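Local atomic coordinates of SnoK (Streptomyces nogalater, PDB entry 5EPA), a protein that probably acts as a non-heme iron, 2-oxoglutarate-dependent carbocyclase in the biosynthesis of the polyketide nogalamycin. Residues E28-Y33 / A104-G109; Q83-H88 / L112-S117; S145-A150 / Y240-A245. One frame throughout, in Å; residues are numbered along the deposited sequence.

Contact 1: residues E28-Y33 / A104-G109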
loop_
_atom_site.group_PDB
_atom_site.type_symbol
_atom_site.label_atom_id
_atom_site.label_comp_id
_atom_site.label_asym_id
_atom_site.label_seq_id
_atom_site.Cartn_x
_atom_site.Cartn_y
_atom_site.Cartn_z
ATOM N N GLU A 28 21.795 0.736 -4.542
ATOM C CA GLU A 28 21.472 -0.686 -4.573
ATOM C C GLU A 28 20.016 -0.925 -4.194
ATOM O O GLU A 28 19.324 -1.781 -4.759
ATOM C CB GLU A 28 22.393 -1.464 -3.591
ATOM C CG GLU A 28 23.917 -1.494 -3.901
ATOM C CD GLU A 28 24.647 -0.129 -3.807
ATOM O OE1 GLU A 28 24.307 0.671 -2.903
ATOM O OE2 GLU A 28 25.600 0.118 -4.613
ATOM N N ALA A 29 19.549 -0.192 -3.201
ATOM C CA ALA A 29 18.153 -0.298 -2.805
ATOM C C ALA A 29 17.205 0.159 -3.915
ATOM O O ALA A 29 16.168 -0.462 -4.161
ATOM C CB ALA A 29 17.889 0.516 -1.544
ATOM N N VAL A 30 17.578 1.216 -4.610
ATOM C CA VAL A 30 16.804 1.671 -5.751
ATOM C C VAL A 30 16.806 0.630 -6.892
ATOM O O VAL A 30 15.757 0.321 -7.458
ATOM C CB VAL A 30 17.367 2.988 -6.300
ATOM C CG1 VAL A 30 16.673 3.371 -7.597
ATOM C CG2 VAL A 30 17.221 4.080 -5.248
ATOM N N ARG A 31 17.969 0.064 -7.193
ATOM C CA ARG A 31 18.055 -0.971 -8.202
ATOM C C ARG A 31 17.241 -2.206 -7.809
ATOM O O ARG A 31 16.566 -2.800 -8.643
ATOM C CB ARG A 31 19.517 -1.315 -8.496
ATOM C CG ARG A 31 19.723 -2.357 -9.594
ATOM C CD ARG A 31 21.192 -2.601 -9.918
ATOM N NE ARG A 31 22.035 -2.916 -8.739
ATOM C CZ ARG A 31 22.952 -2.131 -8.109
ATOM N NH1 ARG A 31 23.245 -0.868 -8.483
ATOM N NH2 ARG A 31 23.606 -2.639 -7.049
ATOM N N PHE A 32 17.287 -2.589 -6.544
ATOM C CA PHE A 32 16.525 -3.743 -6.077
ATOM C C PHE A 32 15.059 -3.513 -6.324
ATOM O O PHE A 32 14.352 -4.377 -6.834
ATOM C CB PHE A 32 16.786 -3.974 -4.589
ATOM C CG PHE A 32 16.180 -5.243 -4.032
ATOM C CD1 PHE A 32 14.858 -5.290 -3.643
ATOM C CD2 PHE A 32 16.941 -6.376 -3.880
ATOM C CE1 PHE A 32 14.289 -6.440 -3.131
ATOM C CE2 PHE A 32 16.376 -7.555 -3.367
ATOM C CZ PHE A 32 15.056 -7.573 -2.959
ATOM N N TYR A 33 14.577 -2.317 -5.954
ATOM C CA TYR A 33 13.186 -1.939 -6.216
ATOM C C TYR A 33 12.825 -2.016 -7.684
ATOM O O TYR A 33 11.815 -2.565 -8.016
ATOM C CB TYR A 33 12.875 -0.526 -5.704
ATOM C CG TYR A 33 11.484 -0.081 -6.095
ATOM C CD1 TYR A 33 10.359 -0.592 -5.440
ATOM C CD2 TYR A 33 11.274 0.836 -7.119
ATOM C CE1 TYR A 33 9.092 -0.172 -5.795
ATOM C CE2 TYR A 33 9.991 1.201 -7.491
ATOM C CZ TYR A 33 8.922 0.710 -6.814
ATOM O OH TYR A 33 7.639 1.052 -7.182
ATOM N N ALA A 104 10.148 7.450 -1.640
ATOM C CA ALA A 104 9.184 7.038 -2.683
ATOM C C ALA A 104 9.480 7.692 -4.014
ATOM O O ALA A 104 9.488 7.046 -5.048
ATOM C CB ALA A 104 7.773 7.413 -2.275
ATOM N N LEU A 105 9.816 8.963 -3.944
ATOM C CA LEU A 105 10.181 9.719 -5.117
ATOM C C LEU A 105 11.437 9.172 -5.806
ATOM O O LEU A 105 11.510 9.086 -7.038
ATOM C CB LEU A 105 10.368 11.197 -4.723
ATOM C CG LEU A 105 10.317 12.252 -5.796
ATOM C CD1 LEU A 105 9.004 12.175 -6.572
ATOM C CD2 LEU A 105 10.455 13.637 -5.161
ATOM N N ARG A 106 12.441 8.836 -5.025
ATOM C CA ARG A 106 13.681 8.287 -5.588
ATOM C C ARG A 106 13.448 6.911 -6.201
ATOM O O ARG A 106 13.974 6.589 -7.248
ATOM C CB ARG A 106 14.792 8.255 -4.534
ATOM C CG ARG A 106 15.372 9.637 -4.274
ATOM C CD ARG A 106 16.730 9.666 -3.583
ATOM N NE ARG A 106 17.693 8.763 -4.217
ATOM C CZ ARG A 106 18.842 8.347 -3.671
ATOM N NH1 ARG A 106 19.206 8.736 -2.453
ATOM N NH2 ARG A 106 19.637 7.527 -4.363
ATOM N N LEU A 107 12.630 6.109 -5.550
ATOM C CA LEU A 107 12.336 4.788 -6.040
ATOM C C LEU A 107 11.551 4.872 -7.351
ATOM O O LEU A 107 11.872 4.159 -8.322
ATOM C CB LEU A 107 11.552 3.998 -4.996
ATOM C CG LEU A 107 12.313 3.637 -3.708
ATOM C CD1 LEU A 107 11.406 2.907 -2.743
ATOM C CD2 LEU A 107 13.530 2.745 -3.967
ATOM N N ALA A 108 10.557 5.767 -7.396
ATOM C CA ALA A 108 9.677 5.877 -8.551
ATOM C C ALA A 108 10.361 6.446 -9.747
ATOM O O ALA A 108 10.061 6.098 -10.872
ATOM C CB ALA A 108 8.489 6.739 -8.212
ATOM N N GLY A 109 11.260 7.369 -9.512
ATOM C CA GLY A 109 11.992 8.040 -10.604
ATOM C C GLY A 109 11.143 9.009 -11.397
ATOM O O GLY A 109 11.538 9.440 -12.473
#
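L107 sits over one face of the Y33 ring, displaced toward its rim: its CB stands 4.2 Å from the ring centroid and 25° off the ring normal, a CH-pi contact. The same leucine sends CD2 around the near end of the tyrosine, so that CD2 of L107 lies 3.8 Å from CB of Y33. In Y33, CG is anti to the backbone N (chi1 174°), which swings the ring off its own helix and beneath the leucine. V30, one turn earlier on helix 27-36, also meets this methyl. Here L107 CD2 reaches V30 CA at 3.9 Å and V30 CG2 at 4.1 Å, the two side chains crossing obliquely. Over these segments the helix axes approach to 9.6 Å at a crossing angle of -59°. Both helices pack on the outside of the large sheet, an arrangement consistent with the cupin-type double-stranded beta-helix of this family: Y33 and L107 also rest on V39 of strand 38-41, at one border of the sheet, and L107 adds F215 of the neighbouring strand. An alanine in place of Y33 would take away the ring under L107 CB and is likely to leave a gap between the two helices above V39. Y33 CD2 also comes to 3.6 Å from L107 O, a carbonyl near the C-terminal end of helix 98-108 that receives a hydrogen bond from R34 NE. Toward the surface, the guanidinium of R106 brings NH2 within 4.3 Å of V30 CG2, while its NH1 is hydrogen-bonded to A22 O.

Contact 2: residues Q83-H88 / L112-S117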
loop_
_atom_site.group_PDB
_atom_site.type_symbol
_atom_site.label_atom_id
_atom_site.label_comp_id
_atom_site.label_asym_id
_atom_site.label_seq_id
_atom_site.Cartn_x
_atom_site.Cartn_y
_atom_site.Cartn_z
ATOM N N GLN A 83 -8.876 6.727 2.895
ATOM C CA GLN A 83 -8.556 8.172 2.884
ATOM C C GLN A 83 -8.138 8.635 4.275
ATOM O O GLN A 83 -8.494 9.724 4.734
ATOM C CB GLN A 83 -9.748 8.995 2.413
ATOM C CG GLN A 83 -10.014 8.907 0.918
ATOM C CD GLN A 83 -10.540 7.551 0.491
ATOM O OE1 GLN A 83 -9.925 6.864 -0.332
ATOM N NE2 GLN A 83 -11.671 7.149 1.043
ATOM N N ALA A 84 -7.393 7.783 4.938
ATOM C CA ALA A 84 -7.174 7.910 6.357
ATOM C C ALA A 84 -6.415 9.154 6.734
ATOM O O ALA A 84 -6.713 9.768 7.756
ATOM C CB ALA A 84 -6.427 6.662 6.905
ATOM N N TRP A 85 -5.430 9.527 5.923
ATOM C CA TRP A 85 -4.583 10.660 6.243
ATOM C C TRP A 85 -5.365 11.958 6.296
ATOM O O TRP A 85 -4.950 12.898 6.938
ATOM C CB TRP A 85 -3.432 10.807 5.272
ATOM C CG TRP A 85 -3.815 11.388 3.957
ATOM C CD1 TRP A 85 -4.201 10.707 2.843
ATOM C CD2 TRP A 85 -3.777 12.774 3.589
ATOM N NE1 TRP A 85 -4.470 11.579 1.815
ATOM C CE2 TRP A 85 -4.193 12.852 2.238
ATOM C CE3 TRP A 85 -3.485 13.974 4.291
ATOM C CZ2 TRP A 85 -4.309 14.055 1.574
ATOM C CZ3 TRP A 85 -3.582 15.177 3.620
ATOM C CH2 TRP A 85 -4.004 15.222 2.275
ATOM N N GLN A 86 -6.498 12.003 5.600
ATOM C CA GLN A 86 -7.327 13.228 5.524
ATOM C C GLN A 86 -8.103 13.387 6.789
ATOM O O GLN A 86 -8.715 14.427 7.005
ATOM C CB GLN A 86 -8.330 13.139 4.376
ATOM C CG GLN A 86 -7.730 13.085 2.992
ATOM C CD GLN A 86 -8.747 12.803 1.892
ATOM O OE1 GLN A 86 -9.961 12.984 2.074
ATOM N NE2 GLN A 86 -8.262 12.362 0.731
ATOM N N LYS A 87 -8.125 12.356 7.629
ATOM C CA LYS A 87 -9.082 12.297 8.752
ATOM C C LYS A 87 -8.460 12.580 10.111
ATOM O O LYS A 87 -9.125 12.496 11.138
ATOM C CB LYS A 87 -9.813 10.957 8.731
ATOM C CG LYS A 87 -10.816 10.928 7.592
ATOM C CD LYS A 87 -11.244 9.551 7.171
ATOM C CE LYS A 87 -12.081 9.653 5.896
ATOM N NZ LYS A 87 -12.536 8.293 5.489
ATOM N N HIS A 88 -7.185 12.951 10.107
ATOM C CA HIS A 88 -6.531 13.430 11.308
ATOM C C HIS A 88 -5.489 14.459 10.864
ATOM O O HIS A 88 -4.726 14.212 9.942
ATOM C CB HIS A 88 -5.875 12.268 12.029
ATOM C CG HIS A 88 -5.506 12.576 13.447
ATOM N ND1 HIS A 88 -4.487 13.439 13.775
ATOM C CD2 HIS A 88 -6.023 12.145 14.624
ATOM C CE1 HIS A 88 -4.388 13.528 15.090
ATOM N NE2 HIS A 88 -5.307 12.750 15.630
ATOM N N LEU A 112 5.357 12.464 -8.140
ATOM C CA LEU A 112 4.272 11.785 -7.490
ATOM C C LEU A 112 3.325 12.725 -6.778
ATOM O O LEU A 112 3.686 13.849 -6.426
ATOM C CB LEU A 112 4.810 10.837 -6.454
ATOM C CG LEU A 112 5.766 9.740 -6.921
ATOM C CD1 LEU A 112 6.398 9.089 -5.711
ATOM C CD2 LEU A 112 5.070 8.696 -7.780
ATOM N N ARG A 113 2.116 12.216 -6.555
ATOM C CA ARG A 113 1.152 12.838 -5.658
ATOM C C ARG A 113 0.664 11.784 -4.690
ATOM O O ARG A 113 0.650 10.615 -5.003
ATOM C CB ARG A 113 -0.081 13.357 -6.409
ATOM C CG ARG A 113 0.094 14.623 -7.221
ATOM C CD ARG A 113 -1.154 14.897 -8.041
ATOM N NE ARG A 113 -0.955 16.060 -8.890
ATOM C CZ ARG A 113 -1.037 17.325 -8.471
ATOM N NH1 ARG A 113 -1.292 17.612 -7.181
ATOM N NH2 ARG A 113 -0.839 18.320 -9.335
ATOM N N VAL A 114 0.182 12.231 -3.533
ATOM C CA VAL A 114 -0.554 11.322 -2.634
ATOM C C VAL A 114 -1.965 11.057 -3.190
ATOM O O VAL A 114 -2.725 11.992 -3.417
ATOM C CB VAL A 114 -0.690 11.903 -1.234
ATOM C CG1 VAL A 114 -1.436 10.936 -0.333
ATOM C CG2 VAL A 114 0.677 12.182 -0.646
ATOM N N TYR A 115 -2.271 9.790 -3.457
ATOM C CA TYR A 115 -3.587 9.374 -3.910
ATOM C C TYR A 115 -4.492 9.164 -2.716
ATOM O O TYR A 115 -5.623 9.639 -2.694
ATOM C CB TYR A 115 -3.583 8.076 -4.762
ATOM C CG TYR A 115 -4.980 7.495 -4.884
ATOM C CD1 TYR A 115 -5.963 8.168 -5.548
ATOM C CD2 TYR A 115 -5.334 6.334 -4.250
ATOM C CE1 TYR A 115 -7.264 7.691 -5.628
ATOM C CE2 TYR A 115 -6.633 5.831 -4.339
ATOM C CZ TYR A 115 -7.602 6.553 -5.024
ATOM O OH TYR A 115 -8.909 6.081 -5.079
ATOM N N SER A 116 -4.006 8.415 -1.745
ATOM C CA SER A 116 -4.807 8.045 -0.586
ATOM C C SER A 116 -3.912 7.366 0.424
ATOM O O SER A 116 -2.722 7.102 0.164
ATOM C CB SER A 116 -5.926 7.075 -0.968
ATOM O OG SER A 116 -6.858 6.941 0.078
ATOM N N SER A 117 -4.488 7.078 1.583
ATOM C CA SER A 117 -3.851 6.180 2.524
ATOM C C SER A 117 -4.893 5.361 3.239
ATOM O O SER A 117 -6.076 5.755 3.290
ATOM C CB SER A 117 -2.967 6.956 3.506
ATOM O OG SER A 117 -3.687 7.520 4.582
HETATM O O HOH W 1 -7.904 4.511 0.518
HETATM O O HOH W 2 -8.623 9.195 -2.518
HETATM O O HOH W 3 -5.639 11.910 -0.749
#
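Just past strand 76-81 the chain folds into a short 3-10 turn (84-86) whose first N-H, on A84, is given to S117 O of strand 112-122 at 2.9 Å in a nearly straight bond (171°), the donor standing 47° above the carbonyl plane. The neighbouring W85 N points to the S117 side chain and makes a weak, bent bond to S117 OG at 3.0 Å. A chi1 of 82° turns that hydroxyl to the N-H of W85; it is also hydrogen-bonded to H236 NE2 of the adjacent strand. The indole of W85 presents its edge to S117, with CD1 of W85 3.7 Å from S117 OG. Farther along the ring, W85 NE1 is 3.8 Å from V114 CG1 at an oblique approach, and helix 92-95 packs against the tryptophan through R92 and V95. Just before the turn, Q83 bends at chi2 and carries OE1 to 3.1 Å from S116 OG. The strand bulges here, Y115 and S116 together lying opposite V239 in a classic beta bulge. The carbonyl of Y115 accepts from two waters; one of them takes the N-H of W85 at 2.8 Å (NE1 to water) and that of Q86 NE2, and the other makes a weak bond to Q83 OE1. A further water lies 2.7 Å from S116 OG. The contact is thus largely polar: one straight backbone bond and a weaker one to the hydroxyl hold the turn to S117, whereas water carries the link from the indole and the glutamine amides to the bulged backbone.

Contact 3: residues S145-A150 / Y240-A245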
loop_
_atom_site.group_PDB
_atom_site.type_symbol
_atom_site.label_atom_id
_atom_site.label_comp_id
_atom_site.label_asym_id
_atom_site.label_seq_id
_atom_site.Cartn_x
_atom_site.Cartn_y
_atom_site.Cartn_z
ATOM N N SER A 145 2.002 4.428 -14.288
ATOM C CA SER A 145 3.313 4.095 -14.726
ATOM C C SER A 145 4.209 3.799 -13.525
ATOM O O SER A 145 4.673 2.676 -13.370
ATOM C CB SER A 145 3.822 5.252 -15.559
ATOM O OG SER A 145 5.120 4.998 -16.027
ATOM N N ALA A 146 4.440 4.793 -12.682
ATOM C CA ALA A 146 5.376 4.649 -11.585
ATOM C C ALA A 146 4.684 4.602 -10.249
ATOM O O ALA A 146 5.329 4.640 -9.217
ATOM C CB ALA A 146 6.371 5.792 -11.620
ATOM N N THR A 147 3.355 4.565 -10.257
ATOM C CA THR A 147 2.598 4.503 -9.027
ATOM C C THR A 147 3.107 3.361 -8.127
ATOM O O THR A 147 3.290 2.217 -8.588
ATOM C CB THR A 147 1.102 4.350 -9.308
ATOM O OG1 THR A 147 0.616 5.527 -9.933
ATOM C CG2 THR A 147 0.288 4.133 -8.047
ATOM N N LEU A 148 3.245 3.671 -6.842
ATOM C CA LEU A 148 3.715 2.721 -5.836
ATOM C C LEU A 148 3.130 3.001 -4.454
ATOM O O LEU A 148 2.573 4.073 -4.194
ATOM C CB LEU A 148 5.227 2.744 -5.744
ATOM C CG LEU A 148 5.918 3.843 -4.962
ATOM C CD1 LEU A 148 7.406 3.577 -4.897
ATOM C CD2 LEU A 148 5.713 5.160 -5.624
ATOM N N THR A 149 3.245 2.001 -3.578
ATOM C CA THR A 149 2.671 2.051 -2.240
ATOM C C THR A 149 3.770 1.908 -1.201
ATOM O O THR A 149 4.678 1.088 -1.373
ATOM C CB THR A 149 1.687 0.911 -2.017
ATOM O OG1 THR A 149 0.542 1.034 -2.879
ATOM C CG2 THR A 149 1.210 0.861 -0.568
ATOM N N ALA A 150 3.704 2.741 -0.169
ATOM C CA ALA A 150 4.537 2.613 1.003
ATOM C C ALA A 150 3.727 1.923 2.094
ATOM O O ALA A 150 2.721 2.446 2.527
ATOM C CB ALA A 150 4.972 3.987 1.494
ATOM N N TYR A 240 1.157 6.446 -3.511
ATOM C CA TYR A 240 1.726 7.588 -4.218
ATOM C C TYR A 240 1.529 7.357 -5.721
ATOM O O TYR A 240 2.108 6.430 -6.289
ATOM C CB TYR A 240 3.205 7.743 -3.901
ATOM C CG TYR A 240 3.538 8.068 -2.452
ATOM C CD1 TYR A 240 3.367 9.349 -1.960
ATOM C CD2 TYR A 240 4.032 7.123 -1.616
ATOM C CE1 TYR A 240 3.658 9.656 -0.661
ATOM C CE2 TYR A 240 4.340 7.408 -0.294
ATOM C CZ TYR A 240 4.152 8.672 0.188
ATOM O OH TYR A 240 4.466 8.985 1.504
ATOM N N MET A 241 0.682 8.175 -6.338
ATOM C CA MET A 241 0.347 8.000 -7.717
ATOM C C MET A 241 1.183 8.899 -8.592
ATOM O O MET A 241 1.741 9.890 -8.142
ATOM C CB MET A 241 -1.131 8.266 -7.936
ATOM C CG MET A 241 -1.578 9.718 -7.696
ATOM S SD MET A 241 -3.349 9.926 -7.856
ATOM C CE MET A 241 -3.483 11.607 -7.213
ATOM N N ASP A 242 1.253 8.561 -9.857
ATOM C CA ASP A 242 1.831 9.433 -10.857
ATOM C C ASP A 242 1.183 10.824 -10.746
ATOM O O ASP A 242 -0.047 10.947 -10.588
ATOM C CB ASP A 242 1.576 8.855 -12.243
ATOM C CG ASP A 242 2.231 7.464 -12.434
ATOM O OD1 ASP A 242 3.415 7.427 -12.849
ATOM O OD2 ASP A 242 1.588 6.402 -12.209
ATOM N N ALA A 243 1.998 11.870 -10.835
ATOM C CA ALA A 243 1.518 13.235 -10.594
ATOM C C ALA A 243 0.485 13.754 -11.601
ATOM O O ALA A 243 -0.172 14.772 -11.356
ATOM C CB ALA A 243 2.686 14.184 -10.512
ATOM N N ASP A 244 0.360 13.080 -12.735
ATOM C CA ASP A 244 -0.598 13.466 -13.785
ATOM C C ASP A 244 -1.696 12.408 -13.922
ATOM O O ASP A 244 -2.408 12.371 -14.917
ATOM C CB ASP A 244 0.116 13.675 -15.136
ATOM C CG ASP A 244 0.787 12.382 -15.673
ATOM O OD1 ASP A 244 0.770 11.309 -15.022
ATOM O OD2 ASP A 244 1.333 12.416 -16.799
ATOM N N ALA A 245 -1.886 11.587 -12.902
ATOM C CA ALA A 245 -2.984 10.611 -12.891
ATOM C C ALA A 245 -4.364 11.220 -13.026
ATOM O O ALA A 245 -4.626 12.304 -12.506
ATOM C CB ALA A 245 -2.952 9.810 -11.626
#
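D242, Y240 and T147 dominate the interface, the aspartate gripping the loop that leads into strand 148-153 and the tyrosine pairing with the strand itself. The D242 carboxylate gathers donors from three successive residues. Its OD1 accepts A146 N at 2.8 Å through the syn lone pair. D242 OD2 takes S145 N at 2.9 Å in a nearly straight bond (169°). T147 OG1 reaches the same OD2 at 2.6 Å from the opposite face of the carboxylate plane, and T147 N adds a weak bond. So many donors fix the rotation of the group and would be expected to favour its ionised form. In T147, OG1 lies anti to the carbonyl carbon (chi1 -66°), which directs the hydroxyl at D242 and leaves CG2 beside Y240 O at 3.4 Å. L148 and Y240 then form an antiparallel hydrogen-bonded pair, L148 N to Y240 O at 3.0 Å and Y240 N to L148 O at 2.8 Å. Their side chains share a face of the sheet, L148 CD2 lying 4.0 Å from Y240 CB. The tyrosine ring offers its edge to A150, Y240 CE2 lying 3.9 Å from A150 CB, and its hydroxyl is hydrogen-bonded to V95 O. Helix 98-108 covers this face through I100, S101 and A104. T149 points away from residues 240-245, contacting 2-oxoglutarate and making a weak bond to the iron ligand D135: a sheet backed by helix on one side and lining the metal pocket on the other, as in the double-stranded beta-helix of the phytanoyl-CoA dioxygenase family.

From the N terminus, helix 27-36 comes first, and contact 1 brings helix 98-108 back to it across 70 residues, closing a long, partly helical excursion. Contact 2 opens inside that excursion, at 83-88, and closes just after it on strand 112-122, so the two contacts cross. Contact 3 follows in series, its 89-residue span returning strand 233-242 to strand 148-153. Strands 112-122 and 233-242 are neighbours in the large sheet, where R113 O and M241 N probably hydrogen-bond, joining contact 2 to contact 3. The helical layer meets the same sheet through A104 against Y240 and Y33 against L148, bringing contact 1 onto contact 3.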